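Local structure of dextranase (Pseudarthrobacter oxydans, 6NZS) at residues 30-35 and 60-65; 163-168 and 442-447; 192-197 and 279-284; 562-567 and 577-582. The protein catalyses the endohydrolysis of alpha-1,6-glucosidic linkages in dextran. All blocks are in the same frame, centred on the assembly; numbering follows the deposited sequence.

Interaction 1: residues 30-35 and 60-65; sequences EVRRSS and PRSGKD
Arg32 reaches out from strand 31-33 and brings its guanidinium up to Ser62, and these two residues make the whole contact. The chain leaves with CG anti to the backbone N (chi1 -157°) and bends at chi3, which carries the charged end across to the turn. There NH2 donates a weak hydrogen bond to Ser62 O (3.4 Å, N-H...O angle 135°), which lies oblique to the guanidinium and whose position is less sure. A water does more of the joining. It lies in the guanidinium plane, accepts from Arg32 NE at 2.9 Å and donates to Ser62 OG at 3.2 Å. Neither side chain depends on this meeting alone: Arg32 NH1 bonds the carbonyls of Asn21 and Gly24, and Ser62 OG is tied to Glu336. The turn that offers Ser62 is left-handed, with positive phi at Arg61, Ser62 and Gly63, and is closed by Gly63 N to Pro60 O (2.9 Å) and Lys64 N to Arg61 O (3.0 Å). Strand and turn both belong to the Ig-like N-terminal domain; through Glu336, just past strand 325-335, Ser62 also meets the beta-solenoid, the two-domain build typical of glycoside hydrolase family 49.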
loop_
_atom_site.group_PDB
_atom_site.type_symbol
_atom_site.label_atom_id
_atom_site.label_comp_id
_atom_site.label_asym_id
_atom_site.label_seq_id
_atom_site.Cartn_x
_atom_site.Cartn_y
_atom_site.Cartn_z
ATOM N N GLU A 30 9.175 -19.026 14.292
ATOM C CA GLU A 30 8.765 -19.616 13.024
ATOM C C GLU A 30 8.458 -18.520 12.007
ATOM O O GLU A 30 8.111 -17.392 12.366
ATOM C CB GLU A 30 7.517 -20.490 13.214
ATOM C CG GLU A 30 7.758 -21.713 14.100
ATOM C CD GLU A 30 6.488 -22.494 14.377
ATOM O OE1 GLU A 30 5.390 -21.942 14.157
ATOM O OE2 GLU A 30 6.594 -23.665 14.817
ATOM N N VAL A 31 8.572 -18.871 10.725
ATOM C CA VAL A 31 8.194 -17.994 9.618
ATOM C C VAL A 31 7.174 -18.730 8.760
ATOM O O VAL A 31 7.411 -19.872 8.356
ATOM C CB VAL A 31 9.417 -17.606 8.763
ATOM C CG1 VAL A 31 8.985 -16.745 7.579
ATOM C CG2 VAL A 31 10.462 -16.871 9.602
ATOM N N ARG A 32 6.047 -18.078 8.474
ATOM C CA ARG A 32 5.011 -18.704 7.651
ATOM C C ARG A 32 5.463 -18.772 6.193
ATOM O O ARG A 32 5.774 -17.741 5.587
ATOM C CB ARG A 32 3.704 -17.919 7.751
ATOM C CG ARG A 32 2.473 -18.761 7.404
ATOM C CD ARG A 32 1.200 -17.912 7.261
ATOM N NE ARG A 32 0.895 -17.090 8.433
ATOM C CZ ARG A 32 0.232 -17.513 9.508
ATOM N NH1 ARG A 32 -0.202 -18.769 9.582
ATOM N NH2 ARG A 32 0.008 -16.673 10.517
ATOM N N ARG A 33 5.492 -19.981 5.640
ATOM C CA ARG A 33 5.829 -20.214 4.245
ATOM C C ARG A 33 4.537 -20.305 3.444
ATOM O O ARG A 33 3.538 -20.835 3.929
ATOM C CB ARG A 33 6.591 -21.537 4.115
ATOM C CG ARG A 33 6.882 -21.942 2.677
ATOM C CD ARG A 33 7.705 -23.210 2.606
ATOM N NE ARG A 33 7.701 -23.727 1.246
ATOM C CZ ARG A 33 8.252 -24.879 0.883
ATOM N NH1 ARG A 33 8.858 -25.635 1.792
ATOM N NH2 ARG A 33 8.172 -25.278 -0.377
ATOM N N SER A 34 4.557 -19.809 2.203
ATOM C CA SER A 34 3.374 -19.942 1.352
ATOM C C SER A 34 3.002 -21.404 1.129
ATOM O O SER A 34 3.835 -22.220 0.724
ATOM C CB SER A 34 3.608 -19.286 -0.006
ATOM O OG SER A 34 2.477 -19.461 -0.861
ATOM N N SER A 35 1.729 -21.722 1.373
ATOM C CA SER A 35 1.197 -23.042 1.063
ATOM C C SER A 35 0.882 -23.218 -0.412
ATOM O O SER A 35 0.612 -24.344 -0.845
ATOM C CB SER A 35 -0.106 -23.264 1.828
ATOM O OG SER A 35 0.124 -23.190 3.221
ATOM N N PRO A 60 -5.218 -13.326 7.183
ATOM C CA PRO A 60 -5.964 -12.323 7.958
ATOM C C PRO A 60 -5.884 -12.591 9.455
ATOM O O PRO A 60 -6.155 -13.703 9.920
ATOM C CB PRO A 60 -7.399 -12.463 7.428
ATOM C CG PRO A 60 -7.226 -13.005 6.032
ATOM C CD PRO A 60 -6.042 -13.928 6.119
ATOM N N ARG A 61 -5.506 -11.558 10.208
ATOM C CA ARG A 61 -5.329 -11.624 11.658
ATOM C C ARG A 61 -4.251 -12.609 12.073
ATOM O O ARG A 61 -4.193 -13.002 13.242
ATOM C CB ARG A 61 -6.631 -11.963 12.410
ATOM C CG ARG A 61 -7.846 -11.207 11.959
ATOM C CD ARG A 61 -8.948 -11.276 13.027
ATOM N NE ARG A 61 -10.134 -10.562 12.581
ATOM C CZ ARG A 61 -11.124 -11.119 11.898
ATOM N NH1 ARG A 61 -11.093 -12.417 11.617
ATOM N NH2 ARG A 61 -12.147 -10.377 11.505
ATOM N N SER A 62 -3.401 -13.051 11.142
ATOM C CA SER A 62 -2.521 -14.190 11.392
ATOM C C SER A 62 -3.293 -15.431 11.835
ATOM O O SER A 62 -2.719 -16.315 12.470
ATOM C CB SER A 62 -1.381 -13.880 12.380
ATOM O OG SER A 62 -0.190 -13.488 11.709
ATOM N N GLY A 63 -4.579 -15.513 11.511
ATOM C CA GLY A 63 -5.397 -16.645 11.905
ATOM C C GLY A 63 -5.862 -16.608 13.339
ATOM O O GLY A 63 -6.488 -17.573 13.800
ATOM N N LYS A 64 -5.574 -15.532 14.057
ATOM C CA LYS A 64 -5.992 -15.407 15.442
ATOM C C LYS A 64 -7.470 -15.059 15.526
ATOM O O LYS A 64 -8.046 -14.443 14.624
ATOM C CB LYS A 64 -5.180 -14.318 16.145
ATOM C CG LYS A 64 -3.717 -14.672 16.297
ATOM C CD LYS A 64 -2.961 -13.560 17.001
ATOM C CE LYS A 64 -2.544 -12.484 16.017
ATOM N NZ LYS A 64 -1.831 -11.360 16.693
ATOM N N ASP A 65 -8.094 -15.482 16.620
ATOM C CA ASP A 65 -9.386 -14.928 16.974
ATOM C C ASP A 65 -9.213 -13.486 17.439
ATOM O O ASP A 65 -8.112 -13.039 17.769
ATOM C CB ASP A 65 -10.016 -15.726 18.116
ATOM C CG ASP A 65 -10.417 -17.126 17.703
ATOM O OD1 ASP A 65 -10.729 -17.345 16.514
ATOM O OD2 ASP A 65 -10.434 -18.008 18.584
HETATM O O HOH W 1 1.301 -14.308 8.981
#

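Interaction 2: residues 163-168 and 442-447; sequences GDSGKL and DVKYNT
Ser165 sets its hydroxyl against the paired Asp442 and Lys444, touching both, and hydrogen bonds carry the contact. OG donates to Asp442 OD1 at 2.7 Å, arriving from above the carboxylate, 48° out of its plane. The same oxygen accepts from Lys444 NZ at 3.2 Å. A water adds a third bond, donating to Ser165 OG at 2.6 Å, while its link to Lys444 NZ is weak. Donor to the carboxylate and acceptor from ammonium group and water, the serine hydroxyl has its polar capacity well used. This hydroxyl joins two parts of the enzyme: residues 163-168 form a loop between strands 154-159 and 168-169 of the Ig-like N-terminal domain, and residues 442-447 a loop between strands 423-435 and 450-452 of the beta-solenoid. The charge pairing stays within the solenoid loop. Lys444 NZ meets Asp442 OD2 at 2.9 Å in a salt bridge on the syn lone pair, its chain bent at chi2 and chi4 to turn the ammonium group back toward the carboxylate, and it also makes a cation-pi contact with Trp440. Of the backbone, Ser165 bonds Lys441, and Gly163 O takes Lys441 NZ.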
loop_
_atom_site.group_PDB
_atom_site.type_symbol
_atom_site.label_atom_id
_atom_site.label_comp_id
_atom_site.label_asym_id
_atom_site.label_seq_id
_atom_site.Cartn_x
_atom_site.Cartn_y
_atom_site.Cartn_z
ATOM N N GLY A 163 -28.757 -4.421 3.767
ATOM C CA GLY A 163 -28.704 -3.230 4.601
ATOM C C GLY A 163 -28.309 -1.982 3.833
ATOM O O GLY A 163 -28.570 -1.841 2.633
ATOM N N ASP A 164 -27.640 -1.066 4.542
ATOM C CA ASP A 164 -27.313 0.229 3.957
ATOM C C ASP A 164 -26.129 0.135 3.001
ATOM O O ASP A 164 -26.118 0.786 1.948
ATOM C CB ASP A 164 -26.994 1.236 5.064
ATOM C CG ASP A 164 -28.231 1.678 5.838
ATOM O OD1 ASP A 164 -29.344 1.610 5.282
ATOM O OD2 ASP A 164 -28.082 2.105 7.000
ATOM N N SER A 165 -25.124 -0.663 3.345
ATOM C CA SER A 165 -23.873 -0.660 2.599
ATOM C C SER A 165 -23.590 -1.959 1.879
ATOM O O SER A 165 -22.683 -2.000 1.033
ATOM C CB SER A 165 -22.691 -0.387 3.540
ATOM O OG SER A 165 -22.831 0.873 4.165
ATOM N N GLY A 166 -24.314 -3.017 2.189
ATOM C CA GLY A 166 -23.971 -4.328 1.702
ATOM C C GLY A 166 -22.830 -4.929 2.493
ATOM O O GLY A 166 -22.205 -4.297 3.350
ATOM N N LYS A 167 -22.565 -6.195 2.191
ATOM C CA LYS A 167 -21.455 -6.943 2.758
ATOM C C LYS A 167 -20.848 -7.767 1.636
ATOM O O LYS A 167 -21.551 -8.194 0.716
ATOM C CB LYS A 167 -21.924 -7.908 3.859
ATOM C CG LYS A 167 -22.487 -7.221 5.096
ATOM C CD LYS A 167 -21.387 -6.870 6.081
ATOM C CE LYS A 167 -21.844 -5.823 7.093
ATOM N NZ LYS A 167 -20.686 -5.095 7.688
ATOM N N LEU A 168 -19.540 -7.985 1.712
ATOM C CA LEU A 168 -18.889 -8.824 0.717
ATOM C C LEU A 168 -19.148 -10.303 0.992
ATOM O O LEU A 168 -19.229 -10.746 2.142
ATOM C CB LEU A 168 -17.385 -8.560 0.669
ATOM C CG LEU A 168 -16.989 -7.227 0.045
ATOM C CD1 LEU A 168 -15.476 -7.147 0.016
ATOM C CD2 LEU A 168 -17.555 -7.055 -1.352
ATOM N N ASP A 442 -23.990 2.241 -0.400
ATOM C CA ASP A 442 -24.317 3.634 -0.147
ATOM C C ASP A 442 -23.182 4.521 -0.647
ATOM O O ASP A 442 -22.070 4.052 -0.916
ATOM C CB ASP A 442 -24.624 3.885 1.340
ATOM C CG ASP A 442 -23.499 3.451 2.279
ATOM O OD1 ASP A 442 -22.785 2.484 1.982
ATOM O OD2 ASP A 442 -23.335 4.087 3.352
ATOM N N VAL A 443 -23.472 5.816 -0.780
ATOM C CA VAL A 443 -22.501 6.779 -1.308
ATOM C C VAL A 443 -21.680 7.288 -0.124
ATOM O O VAL A 443 -22.055 8.242 0.558
ATOM C CB VAL A 443 -23.179 7.902 -2.093
ATOM C CG1 VAL A 443 -22.159 8.938 -2.558
ATOM C CG2 VAL A 443 -23.959 7.333 -3.289
ATOM N N LYS A 444 -20.538 6.651 0.120
ATOM C CA LYS A 444 -19.660 7.023 1.225
ATOM C C LYS A 444 -18.774 8.206 0.853
ATOM O O LYS A 444 -18.458 8.436 -0.316
ATOM C CB LYS A 444 -18.768 5.846 1.620
ATOM C CG LYS A 444 -19.521 4.614 2.060
ATOM C CD LYS A 444 -19.490 4.466 3.545
ATOM C CE LYS A 444 -20.097 3.154 3.981
ATOM N NZ LYS A 444 -21.067 3.406 5.078
ATOM N N TYR A 445 -18.368 8.960 1.872
ATOM C CA TYR A 445 -17.554 10.151 1.639
ATOM C C TYR A 445 -16.083 9.834 1.409
ATOM O O TYR A 445 -15.373 10.667 0.832
ATOM C CB TYR A 445 -17.634 11.125 2.822
ATOM C CG TYR A 445 -19.018 11.626 3.164
ATOM C CD1 TYR A 445 -19.549 12.747 2.536
ATOM C CD2 TYR A 445 -19.780 10.992 4.137
ATOM C CE1 TYR A 445 -20.819 13.219 2.866
ATOM C CE2 TYR A 445 -21.050 11.448 4.469
ATOM C CZ TYR A 445 -21.560 12.559 3.829
ATOM O OH TYR A 445 -22.820 13.016 4.166
ATOM N N ASN A 446 -15.608 8.673 1.852
ATOM C CA ASN A 446 -14.184 8.330 1.830
ATOM C C ASN A 446 -13.967 7.070 0.997
ATOM O O ASN A 446 -13.645 6.006 1.527
ATOM C CB ASN A 446 -13.611 8.176 3.263
ATOM C CG ASN A 446 -14.260 7.042 4.049
ATOM O OD1 ASN A 446 -15.472 6.832 3.979
ATOM N ND2 ASN A 446 -13.447 6.306 4.801
ATOM N N THR A 447 -14.128 7.195 -0.315
ATOM C CA THR A 447 -13.919 6.070 -1.221
ATOM C C THR A 447 -13.544 6.639 -2.585
ATOM O O THR A 447 -13.307 7.844 -2.715
ATOM C CB THR A 447 -15.135 5.123 -1.202
ATOM O OG1 THR A 447 -14.853 3.927 -1.952
ATOM C CG2 THR A 447 -16.357 5.810 -1.777
HETATM O O HOH W 2 -23.284 1.661 6.630
#

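Interaction 3: residues 192-197 and 279-284; sequences PKLRGE and TGYGVL
Tyr281 points its ring at the chain around Pro192 and meets it hydroxyl first. The phenol and the proline ring cross at about a right angle, with Pro192 CD against the hydroxyl (CD to OH 3.5 Å), while the Pro192 carbonyl approaches the phenol at its edge, near the ring plane. OH donates to Pro192 O at 2.8 Å, in the carbonyl plane and on a lone pair, with a C=O...O angle of 139°. Leu194 lies slantwise to the ring. Its CG comes to 4.0 Å from Tyr281 CE2, and its CD2 methyl sits 3.7 Å from OH. With CG of Tyr281 anti to its carbonyl carbon (chi1 -69°), the ring is thrown away from the solenoid turn that links strands 275-279 and 283-285, toward the end of the long strand 176-192. Glu91 of strand 84-92 and Gln330 of strand 325-335 also touch the tyrosine, placing it at the join between the Ig-like N-terminal domain and the parallel beta-solenoid. A phenylalanine here would probably leave Pro192 O without its phenolic donor and remove the oxygen that Pro192 CD and Leu194 CD2 pack against. One directed hydrogen bond thus fixes the end of the phenol and satisfies the buried hydroxyl, while proline and leucine carbons supply the apolar surroundings of the phenol.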
loop_
_atom_site.group_PDB
_atom_site.type_symbol
_atom_site.label_atom_id
_atom_site.label_comp_id
_atom_site.label_asym_id
_atom_site.label_seq_id
_atom_site.Cartn_x
_atom_site.Cartn_y
_atom_site.Cartn_z
ATOM N N PRO A 192 16.556 -4.481 -7.072
ATOM C CA PRO A 192 17.906 -4.329 -7.628
ATOM C C PRO A 192 18.989 -4.633 -6.598
ATOM O O PRO A 192 18.941 -4.161 -5.458
ATOM C CB PRO A 192 17.940 -2.862 -8.065
ATOM C CG PRO A 192 16.918 -2.183 -7.227
ATOM C CD PRO A 192 15.831 -3.201 -7.005
ATOM N N LYS A 193 19.979 -5.419 -7.020
ATOM C CA LYS A 193 21.163 -5.611 -6.200
ATOM C C LYS A 193 21.859 -4.276 -5.995
ATOM O O LYS A 193 21.953 -3.454 -6.911
ATOM C CB LYS A 193 22.113 -6.570 -6.907
ATOM C CG LYS A 193 23.238 -7.050 -6.028
ATOM C CD LYS A 193 22.946 -8.442 -5.524
ATOM C CE LYS A 193 24.196 -9.062 -4.941
ATOM N NZ LYS A 193 24.415 -8.621 -3.539
ATOM N N LEU A 194 22.342 -4.045 -4.781
ATOM C CA LEU A 194 22.928 -2.766 -4.416
ATOM C C LEU A 194 24.440 -2.813 -4.597
ATOM O O LEU A 194 25.098 -3.724 -4.090
ATOM C CB LEU A 194 22.572 -2.414 -2.970
ATOM C CG LEU A 194 21.066 -2.364 -2.677
ATOM C CD1 LEU A 194 20.856 -2.035 -1.208
ATOM C CD2 LEU A 194 20.365 -1.352 -3.559
ATOM N N ARG A 195 24.974 -1.828 -5.315
ATOM C CA ARG A 195 26.404 -1.717 -5.571
ATOM C C ARG A 195 26.832 -0.269 -5.388
ATOM O O ARG A 195 26.007 0.650 -5.353
ATOM C CB ARG A 195 26.766 -2.148 -7.002
ATOM C CG ARG A 195 26.415 -3.583 -7.335
ATOM C CD ARG A 195 26.742 -3.923 -8.795
ATOM N NE ARG A 195 26.568 -5.345 -9.090
ATOM C CZ ARG A 195 26.595 -5.859 -10.317
ATOM N NH1 ARG A 195 26.785 -5.058 -11.364
ATOM N NH2 ARG A 195 26.427 -7.160 -10.496
ATOM N N GLY A 196 28.147 -0.079 -5.274
ATOM C CA GLY A 196 28.719 1.255 -5.347
ATOM C C GLY A 196 28.160 2.207 -4.312
ATOM O O GLY A 196 27.976 1.861 -3.138
ATOM N N GLU A 197 27.874 3.428 -4.762
ATOM C CA GLU A 197 27.448 4.475 -3.848
ATOM C C GLU A 197 26.084 4.177 -3.241
ATOM O O GLU A 197 25.828 4.553 -2.092
ATOM C CB GLU A 197 27.426 5.824 -4.565
ATOM C CG GLU A 197 28.804 6.309 -4.971
ATOM C CD GLU A 197 28.814 7.771 -5.357
ATOM O OE1 GLU A 197 27.889 8.203 -6.078
ATOM O OE2 GLU A 197 29.748 8.485 -4.940
ATOM N N THR A 279 16.562 0.803 6.371
ATOM C CA THR A 279 16.859 0.273 5.046
ATOM C C THR A 279 17.024 -1.232 5.111
ATOM O O THR A 279 17.108 -1.827 6.189
ATOM C CB THR A 279 18.129 0.901 4.446
ATOM O OG1 THR A 279 19.272 0.498 5.213
ATOM C CG2 THR A 279 18.032 2.419 4.451
ATOM N N GLY A 280 17.058 -1.840 3.935
ATOM C CA GLY A 280 17.379 -3.241 3.752
ATOM C C GLY A 280 16.204 -4.040 3.212
ATOM O O GLY A 280 15.036 -3.725 3.456
ATOM N N TYR A 281 16.520 -5.120 2.500
ATOM C CA TYR A 281 15.508 -5.951 1.859
ATOM C C TYR A 281 14.945 -7.042 2.774
ATOM O O TYR A 281 14.617 -8.131 2.293
ATOM C CB TYR A 281 16.073 -6.563 0.581
ATOM C CG TYR A 281 16.336 -5.591 -0.554
ATOM C CD1 TYR A 281 15.354 -4.714 -1.007
ATOM C CD2 TYR A 281 17.566 -5.579 -1.195
ATOM C CE1 TYR A 281 15.595 -3.855 -2.075
ATOM C CE2 TYR A 281 17.814 -4.728 -2.248
ATOM C CZ TYR A 281 16.836 -3.869 -2.686
ATOM O OH TYR A 281 17.087 -3.041 -3.761
ATOM N N GLY A 282 14.828 -6.785 4.077
ATOM C CA GLY A 282 14.201 -7.709 5.000
ATOM C C GLY A 282 12.732 -7.391 5.239
ATOM O O GLY A 282 12.127 -6.539 4.584
ATOM N N VAL A 283 12.148 -8.106 6.208
ATOM C CA VAL A 283 10.726 -8.003 6.538
ATOM C C VAL A 283 10.566 -7.513 7.970
ATOM O O VAL A 283 11.246 -7.999 8.881
ATOM C CB VAL A 283 10.008 -9.358 6.360
ATOM C CG1 VAL A 283 8.534 -9.245 6.741
ATOM C CG2 VAL A 283 10.156 -9.852 4.931
ATOM N N LEU A 284 9.654 -6.564 8.162
ATOM C CA LEU A 284 9.201 -6.119 9.477
ATOM C C LEU A 284 7.713 -6.443 9.540
ATOM O O LEU A 284 6.921 -5.860 8.791
ATOM C CB LEU A 284 9.427 -4.616 9.651
ATOM C CG LEU A 284 9.034 -4.023 11.011
ATOM C CD1 LEU A 284 9.899 -4.611 12.112
ATOM C CD2 LEU A 284 9.138 -2.504 10.989
#

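Interaction 4: residues 562-567 and 577-582; sequences DNWADH and ENWNSW
Trp564 has CG lodged between its backbone N and carbonyl carbon (chi1 60°), a torsion shared by Trp582 at the start of strand 582-585; with it each indole is directed at the other segment. Trp579 takes another route: its CG is anti to the backbone N (chi1 179°), which swings the ring out from the 3-10 turn 577-581 to reach the same neighbour. Trp564 lies at the centre of this aromatic cluster. Both partners bring the rim of their six-membered ring to one and the same side of its plane, with Trp579 CZ3 at 3.5 Å from Trp564 CH2 and Trp582 CH2 at 3.6 Å from Trp564 CE3. The geometry is oblique in each pair, with planes at 58° and six-membered ring centroids 5.3 Å apart for Trp564 and Trp579. Ala565 CB lies over the other face, toward its rim. The cluster joins the loop after strand 555-556 to the start of strand 582-585, which pairs with strand 545-552 in the family 49 beta-solenoid. An alanine in place of Trp564 is likely to leave the rims of Trp579 and Trp582 without their shared partner and the exposed Trp579 ring freer to turn. No hydrogen bond crosses here; the attraction is that of aromatic carbon surfaces, dispersion and burial from water, and lacks the direction a polar bond would give.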
loop_
_atom_site.group_PDB
_atom_site.type_symbol
_atom_site.label_atom_id
_atom_site.label_comp_id
_atom_site.label_asym_id
_atom_site.label_seq_id
_atom_site.Cartn_x
_atom_site.Cartn_y
_atom_site.Cartn_z
ATOM N N ASP A 562 -21.161 13.709 -24.599
ATOM C CA ASP A 562 -22.419 13.146 -24.102
ATOM C C ASP A 562 -22.230 11.772 -23.450
ATOM O O ASP A 562 -23.115 10.915 -23.504
ATOM C CB ASP A 562 -23.492 13.103 -25.199
ATOM C CG ASP A 562 -24.902 12.992 -24.643
ATOM O OD1 ASP A 562 -25.152 13.478 -23.519
ATOM O OD2 ASP A 562 -25.766 12.417 -25.342
ATOM N N ASN A 563 -21.075 11.549 -22.816
ATOM C CA ASN A 563 -20.802 10.285 -22.138
ATOM C C ASN A 563 -20.281 10.499 -20.720
ATOM O O ASN A 563 -19.644 9.598 -20.159
ATOM C CB ASN A 563 -19.821 9.431 -22.948
ATOM C CG ASN A 563 -18.438 10.056 -23.038
ATOM O OD1 ASN A 563 -18.231 11.179 -22.581
ATOM N ND2 ASN A 563 -17.487 9.331 -23.612
ATOM N N TRP A 564 -20.541 11.666 -20.124
ATOM C CA TRP A 564 -19.880 12.072 -18.889
ATOM C C TRP A 564 -20.759 12.031 -17.648
ATOM O O TRP A 564 -20.220 11.917 -16.544
ATOM C CB TRP A 564 -19.294 13.496 -19.031
ATOM C CG TRP A 564 -20.345 14.528 -19.323
ATOM C CD1 TRP A 564 -20.761 14.944 -20.551
ATOM C CD2 TRP A 564 -21.135 15.239 -18.365
ATOM N NE1 TRP A 564 -21.760 15.881 -20.419
ATOM C CE2 TRP A 564 -22.011 16.079 -19.088
ATOM C CE3 TRP A 564 -21.178 15.262 -16.968
ATOM C CZ2 TRP A 564 -22.924 16.923 -18.457
ATOM C CZ3 TRP A 564 -22.091 16.092 -16.345
ATOM C CH2 TRP A 564 -22.952 16.913 -17.090
ATOM N N ALA A 565 -22.081 12.136 -17.784
ATOM C CA ALA A 565 -22.927 12.453 -16.640
ATOM C C ALA A 565 -23.137 11.241 -15.725
ATOM O O ALA A 565 -22.639 10.136 -15.978
ATOM C CB ALA A 565 -24.236 13.088 -17.107
ATOM N N ASP A 566 -23.883 11.457 -14.634
ATOM C CA ASP A 566 -23.948 10.451 -13.574
ATOM C C ASP A 566 -24.540 9.132 -14.057
ATOM O O ASP A 566 -24.103 8.060 -13.615
ATOM C CB ASP A 566 -24.638 10.978 -12.305
ATOM C CG ASP A 566 -26.071 11.478 -12.534
ATOM O OD1 ASP A 566 -26.540 11.603 -13.683
ATOM O OD2 ASP A 566 -26.731 11.759 -11.516
ATOM N N HIS A 567 -25.504 9.186 -14.976
ATOM C CA HIS A 567 -26.140 8.004 -15.546
ATOM C C HIS A 567 -25.472 7.547 -16.835
ATOM O O HIS A 567 -25.978 6.623 -17.488
ATOM C CB HIS A 567 -27.618 8.309 -15.832
ATOM C CG HIS A 567 -27.821 9.463 -16.767
ATOM N ND1 HIS A 567 -27.938 9.309 -18.132
ATOM C CD2 HIS A 567 -27.912 10.794 -16.531
ATOM C CE1 HIS A 567 -28.100 10.492 -18.695
ATOM N NE2 HIS A 567 -28.080 11.410 -17.747
ATOM N N GLU A 577 -23.437 23.876 -9.744
ATOM C CA GLU A 577 -22.821 25.177 -9.497
ATOM C C GLU A 577 -21.331 25.178 -9.806
ATOM O O GLU A 577 -20.737 26.252 -9.945
ATOM C CB GLU A 577 -23.074 25.646 -8.059
ATOM C CG GLU A 577 -22.269 24.925 -6.985
ATOM C CD GLU A 577 -22.485 25.511 -5.599
ATOM O OE1 GLU A 577 -23.292 26.460 -5.467
ATOM O OE2 GLU A 577 -21.861 25.029 -4.632
ATOM N N ASN A 578 -20.712 24.006 -9.925
ATOM C CA ASN A 578 -19.287 23.898 -10.194
ATOM C C ASN A 578 -18.980 23.595 -11.651
ATOM O O ASN A 578 -17.835 23.256 -11.972
ATOM C CB ASN A 578 -18.663 22.843 -9.278
ATOM C CG ASN A 578 -18.831 23.181 -7.819
ATOM O OD1 ASN A 578 -18.785 24.355 -7.438
ATOM N ND2 ASN A 578 -19.042 22.170 -6.988
ATOM N N TRP A 579 -19.971 23.734 -12.540
ATOM C CA TRP A 579 -19.791 23.422 -13.956
ATOM C C TRP A 579 -18.526 24.043 -14.530
ATOM O O TRP A 579 -17.757 23.378 -15.230
ATOM C CB TRP A 579 -21.016 23.890 -14.746
ATOM C CG TRP A 579 -20.907 23.643 -16.219
ATOM C CD1 TRP A 579 -20.620 24.562 -17.191
ATOM C CD2 TRP A 579 -21.082 22.393 -16.892
ATOM N NE1 TRP A 579 -20.604 23.957 -18.425
ATOM C CE2 TRP A 579 -20.892 22.626 -18.269
ATOM C CE3 TRP A 579 -21.388 21.098 -16.463
ATOM C CZ2 TRP A 579 -20.995 21.611 -19.218
ATOM C CZ3 TRP A 579 -21.489 20.095 -17.401
ATOM C CH2 TRP A 579 -21.290 20.353 -18.763
ATOM N N ASN A 580 -18.283 25.322 -14.241
ATOM C CA ASN A 580 -17.130 25.973 -14.850
ATOM C C ASN A 580 -15.827 25.715 -14.104
ATOM O O ASN A 580 -14.779 26.223 -14.520
ATOM C CB ASN A 580 -17.396 27.467 -15.025
ATOM C CG ASN A 580 -18.352 27.736 -16.158
ATOM O OD1 ASN A 580 -18.237 27.134 -17.227
ATOM N ND2 ASN A 580 -19.310 28.622 -15.933
ATOM N N SER A 581 -15.867 24.916 -13.042
ATOM C CA SER A 581 -14.690 24.571 -12.262
ATOM C C SER A 581 -14.120 23.206 -12.622
ATOM O O SER A 581 -13.219 22.728 -11.928
ATOM C CB SER A 581 -15.006 24.629 -10.769
ATOM O OG SER A 581 -15.156 25.980 -10.347
ATOM N N TRP A 582 -14.626 22.559 -13.673
ATOM C CA TRP A 582 -14.046 21.287 -14.091
ATOM C C TRP A 582 -14.132 21.140 -15.600
ATOM O O TRP A 582 -14.910 21.822 -16.272
ATOM C CB TRP A 582 -14.684 20.071 -13.393
ATOM C CG TRP A 582 -16.117 19.800 -13.764
ATOM C CD1 TRP A 582 -17.216 20.393 -13.228
ATOM C CD2 TRP A 582 -16.606 18.831 -14.715
ATOM N NE1 TRP A 582 -18.363 19.877 -13.792
ATOM C CE2 TRP A 582 -18.014 18.918 -14.707
ATOM C CE3 TRP A 582 -15.992 17.910 -15.572
ATOM C CZ2 TRP A 582 -18.816 18.122 -15.523
ATOM C CZ3 TRP A 582 -16.794 17.118 -16.385
ATOM C CH2 TRP A 582 -18.187 17.233 -16.353
#

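Overall arrangement
Interactions 1 and 3 are buried, interaction 4 is partly buried, and interaction 2 lies at the surface. Interactions 2 and 3 each join the Ig-like N-terminal region to the beta-solenoid, yet on opposite sides of the chain's centre, their centres about 41 Å apart. Interaction 1 stays within the N-terminal domain, about 7 Å from interaction 3 at the nearest atoms, and interaction 4 belongs to the solenoid's final part. Chemistry changes along with place: water and a charged group in the buried interaction 1, a hydroxyl in a charged pair's company at the surface, one neutral hydrogen bond with apolar cover in interaction 3, and aromatic carbon alone in 562-567 with 577-582.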